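Local atomic coordinates of OXA-46 oxacillinase (Pseudomonas aeruginosa, PDB entry 3IF6), a protein that probably hydrolyses the amide bond of beta-lactam antibiotics to give substituted beta-amino acids, acting as a class D serine beta-lactamase. Residues B[45-50]-B[54-59]. Sequence-based numbering, arbitrary orientation.
Sequences VIADER and HTLSVF
E49 lies flat against the imidazole of H54 where the hairpin formed by strands 42-48 and 55-58 approaches its turn. Its CB stays near the rim of the ring, 3.9 Å from H54 CD2. With CG anti to the carbonyl carbon (chi1 -57°), the chain then runs over the ring: E49 CG makes a CH-pi contact 3.7 Å from the H54 centroid, and E49 CD comes within 3.5 Å of H54 ND1. The carboxylate is stacked on the imidazole, their planes 10° apart, while its oxygens reach past the ring to salt bridges, OE2 with R176 and OE1 with R180. Glutamate suits this place because its methylenes can pack on a ring while its charge is spent farther out.

The strands themselves are antiparallel. I46 pairs with S57 and D48 with T55 through hydrogen-bonded pairs, D48 N donating a hydrogen bond to T55 O at 3.0 Å; the return bond from S57 N to I46 O is weak. On the face carrying A47 and L56, L56 CD2 lies 4.0 Å from A47 CB. Small A47 fits beneath helix 168-179, where R176 touches it. The other face is more polar: a water donates to I46 O at 2.8 Å and is hydrogen-bonded to S57 OG, a link that the short hydroxyl side chain of serine can make.

D48 closes the strand with an Asx turn, its OD1 accepting from R50 N, and D48 OD2 forms a salt bridge to R50 NH2 at 2.7 Å. The face with V45, A47, L56 and V58 thus packs on helices, V45 on I172 of helix 168-179 and both valines on A64 of helix 61-64, whereas at the turn the carboxylates of E49 and D48 are each met by arginine, which would probably favour their ionised forms.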
ATOM      1  N   VAL B  45      -8.461  -9.317 -19.623  1.00 43.12           N
ATOM      2  CA  VAL B  45      -7.284 -10.154 -19.553  1.00 42.71           C
ATOM      3  C   VAL B  45      -6.936 -10.340 -18.085  1.00 43.76           C
ATOM      4  O   VAL B  45      -6.693  -9.361 -17.359  1.00 44.29           O
ATOM      5  CB  VAL B  45      -6.082  -9.509 -20.232  1.00 42.44           C
ATOM      6  CG1 VAL B  45      -4.880 -10.412 -20.104  1.00 41.93           C
ATOM      7  CG2 VAL B  45      -6.356  -9.205 -21.681  1.00 41.79           C
ATOM      8  N   ILE B  46      -6.908 -11.577 -17.611  1.00 44.73           N
ATOM      9  CA  ILE B  46      -6.231 -11.800 -16.335  1.00 45.78           C
ATOM     10  C   ILE B  46      -4.998 -12.720 -16.334  1.00 46.17           C
ATOM     11  O   ILE B  46      -5.092 -13.917 -16.646  1.00 46.21           O
ATOM     12  CB  ILE B  46      -7.165 -11.999 -15.102  1.00 46.04           C
ATOM     13  CG1 ILE B  46      -6.577 -13.029 -14.137  1.00 45.67           C
ATOM     14  CG2 ILE B  46      -8.622 -12.206 -15.494  1.00 46.36           C
ATOM     15  CD1 ILE B  46      -6.980 -14.392 -14.409  1.00 50.98           C
ATOM     16  N   ALA B  47      -3.857 -12.104 -15.986  1.00 45.80           N
ATOM     17  CA  ALA B  47      -2.567 -12.760 -15.816  1.00 45.66           C
ATOM     18  C   ALA B  47      -2.360 -13.268 -14.389  1.00 46.04           C
ATOM     19  O   ALA B  47      -1.808 -12.564 -13.551  1.00 46.15           O
ATOM     20  CB  ALA B  47      -1.454 -11.806 -16.200  1.00 45.44           C
ATOM     21  N   ASP B  48      -2.710 -14.514 -14.132  1.00 46.99           N
ATOM     22  CA  ASP B  48      -2.550 -15.102 -12.820  1.00 47.63           C
ATOM     23  C   ASP B  48      -1.187 -15.750 -12.659  1.00 48.67           C
ATOM     24  O   ASP B  48      -0.839 -16.665 -13.352  1.00 49.18           O
ATOM     25  CB  ASP B  48      -3.649 -16.113 -12.560  1.00 47.03           C
ATOM     26  CG  ASP B  48      -3.451 -16.818 -11.309  1.00 47.27           C
ATOM     27  OD1 ASP B  48      -2.338 -16.746 -10.819  1.00 48.98           O
ATOM     28  OD2 ASP B  48      -4.375 -17.422 -10.794  1.00 47.14           O
ATOM     29  N   GLU B  49      -0.392 -15.215 -11.754  1.00 49.40           N
ATOM     30  CA  GLU B  49       0.978 -15.648 -11.587  1.00 49.43           C
ATOM     31  C   GLU B  49       1.425 -16.273 -10.264  1.00 50.32           C
ATOM     32  O   GLU B  49       2.607 -16.404 -10.020  1.00 50.07           O
ATOM     33  CB  GLU B  49       1.921 -14.568 -12.098  1.00 49.00           C
ATOM     34  CG  GLU B  49       1.641 -14.237 -13.522  1.00 48.22           C
ATOM     35  CD  GLU B  49       2.451 -13.096 -14.054  1.00 50.58           C
ATOM     36  OE1 GLU B  49       3.303 -12.563 -13.345  1.00 49.23           O
ATOM     37  OE2 GLU B  49       2.246 -12.737 -15.215  1.00 51.15           O
ATOM     38  N   ARG B  50       0.484 -16.643  -9.414  1.00 51.50           N
ATOM     39  CA  ARG B  50       0.815 -17.242  -8.135  1.00 52.97           C
ATOM     40  C   ARG B  50       1.540 -18.586  -8.226  1.00 54.80           C
ATOM     41  O   ARG B  50       2.533 -18.829  -7.568  1.00 55.01           O
ATOM     42  CB  ARG B  50      -0.445 -17.413  -7.323  1.00 52.63           C
ATOM     43  CG  ARG B  50      -1.267 -16.199  -7.182  1.00 50.74           C
ATOM     44  CD  ARG B  50      -2.595 -16.537  -6.601  1.00 47.39           C
ATOM     45  NE  ARG B  50      -3.582 -16.738  -7.634  1.00 42.20           N
ATOM     46  CZ  ARG B  50      -4.833 -17.084  -7.431  1.00 38.86           C
ATOM     47  NH1 ARG B  50      -5.308 -17.277  -6.232  1.00 35.98           N
ATOM     48  NH2 ARG B  50      -5.602 -17.228  -8.453  1.00 37.41           N
ATOM     49  N   HIS B  54       2.686 -19.374 -15.124  1.00 62.38           N
ATOM     50  CA  HIS B  54       1.872 -18.197 -15.358  1.00 61.80           C
ATOM     51  C   HIS B  54       0.789 -18.489 -16.412  1.00 61.22           C
ATOM     52  O   HIS B  54       1.097 -18.700 -17.597  1.00 61.00           O
ATOM     53  CB  HIS B  54       2.782 -17.063 -15.862  1.00 61.98           C
ATOM     54  CG  HIS B  54       3.859 -16.657 -14.899  1.00 62.88           C
ATOM     55  ND1 HIS B  54       4.652 -15.545 -15.102  1.00 63.05           N
ATOM     56  CD2 HIS B  54       4.260 -17.193 -13.718  1.00 63.62           C
ATOM     57  CE1 HIS B  54       5.505 -15.425 -14.097  1.00 63.13           C
ATOM     58  NE2 HIS B  54       5.288 -16.412 -13.244  1.00 62.92           N
ATOM     59  N   THR B  55      -0.475 -18.487 -15.988  1.00 60.30           N
ATOM     60  CA  THR B  55      -1.609 -18.571 -16.916  1.00 58.97           C
ATOM     61  C   THR B  55      -2.087 -17.178 -17.327  1.00 58.15           C
ATOM     62  O   THR B  55      -2.274 -16.309 -16.490  1.00 57.91           O
ATOM     63  CB  THR B  55      -2.783 -19.323 -16.293  1.00 59.07           C
ATOM     64  OG1 THR B  55      -3.551 -18.422 -15.495  1.00 58.69           O
ATOM     65  CG2 THR B  55      -2.294 -20.471 -15.420  1.00 59.15           C
ATOM     66  N   LEU B  56      -2.291 -16.979 -18.621  1.00 57.56           N
ATOM     67  CA  LEU B  56      -2.744 -15.705 -19.155  1.00 56.75           C
ATOM     68  C   LEU B  56      -4.127 -15.817 -19.794  1.00 56.34           C
ATOM     69  O   LEU B  56      -4.218 -15.885 -21.018  1.00 56.71           O
ATOM     70  CB  LEU B  56      -1.756 -15.226 -20.211  1.00 56.83           C
ATOM     71  CG  LEU B  56      -1.614 -13.737 -20.477  1.00 57.08           C
ATOM     72  CD1 LEU B  56      -1.558 -13.470 -21.953  1.00 56.14           C
ATOM     73  CD2 LEU B  56      -2.751 -12.977 -19.843  1.00 58.67           C
ATOM     74  N   SER B  57      -5.191 -15.816 -18.983  1.00 55.59           N
ATOM     75  CA  SER B  57      -6.574 -15.914 -19.496  1.00 54.86           C
ATOM     76  C   SER B  57      -7.186 -14.626 -20.110  1.00 55.26           C
ATOM     77  O   SER B  57      -6.822 -13.482 -19.762  1.00 54.30           O
ATOM     78  CB  SER B  57      -7.518 -16.500 -18.454  1.00 54.33           C
ATOM     79  OG  SER B  57      -6.977 -17.665 -17.868  1.00 53.58           O
ATOM     80  N   VAL B  58      -8.128 -14.834 -21.019  1.00 55.46           N
ATOM     81  CA  VAL B  58      -8.771 -13.785 -21.793  1.00 55.48           C
ATOM     82  C   VAL B  58     -10.220 -14.051 -22.111  1.00 55.88           C
ATOM     83  O   VAL B  58     -10.771 -15.065 -21.793  1.00 56.02           O
ATOM     84  CB  VAL B  58      -8.111 -13.590 -23.107  1.00 55.39           C
ATOM     85  CG1 VAL B  58      -8.638 -12.396 -23.757  1.00 55.87           C
ATOM     86  CG2 VAL B  58      -6.692 -13.454 -22.931  1.00 55.63           C
ATOM     87  N   PHE B  59     -10.857 -13.034 -22.631  1.00 56.08           N
ATOM     88  CA  PHE B  59     -12.170 -13.116 -23.208  1.00 56.09           C
ATOM     89  C   PHE B  59     -12.117 -12.152 -24.362  1.00 56.22           C
ATOM     90  O   PHE B  59     -11.549 -11.093 -24.239  1.00 56.44           O
ATOM     91  CB  PHE B  59     -13.200 -12.709 -22.200  1.00 56.15           C
ATOM     92  CG  PHE B  59     -14.530 -12.548 -22.761  1.00 57.20           C
ATOM     93  CD1 PHE B  59     -14.986 -13.391 -23.707  1.00 59.48           C
ATOM     94  CD2 PHE B  59     -15.333 -11.532 -22.350  1.00 58.35           C
ATOM     95  CE1 PHE B  59     -16.227 -13.216 -24.226  1.00 60.70           C
ATOM     96  CE2 PHE B  59     -16.559 -11.361 -22.861  1.00 59.23           C
ATOM     97  CZ  PHE B  59     -17.014 -12.192 -23.795  1.00 59.13           C
TER
HETATM   98  O   HOH W   1      -5.035 -16.555 -15.814  1.00 32.41           O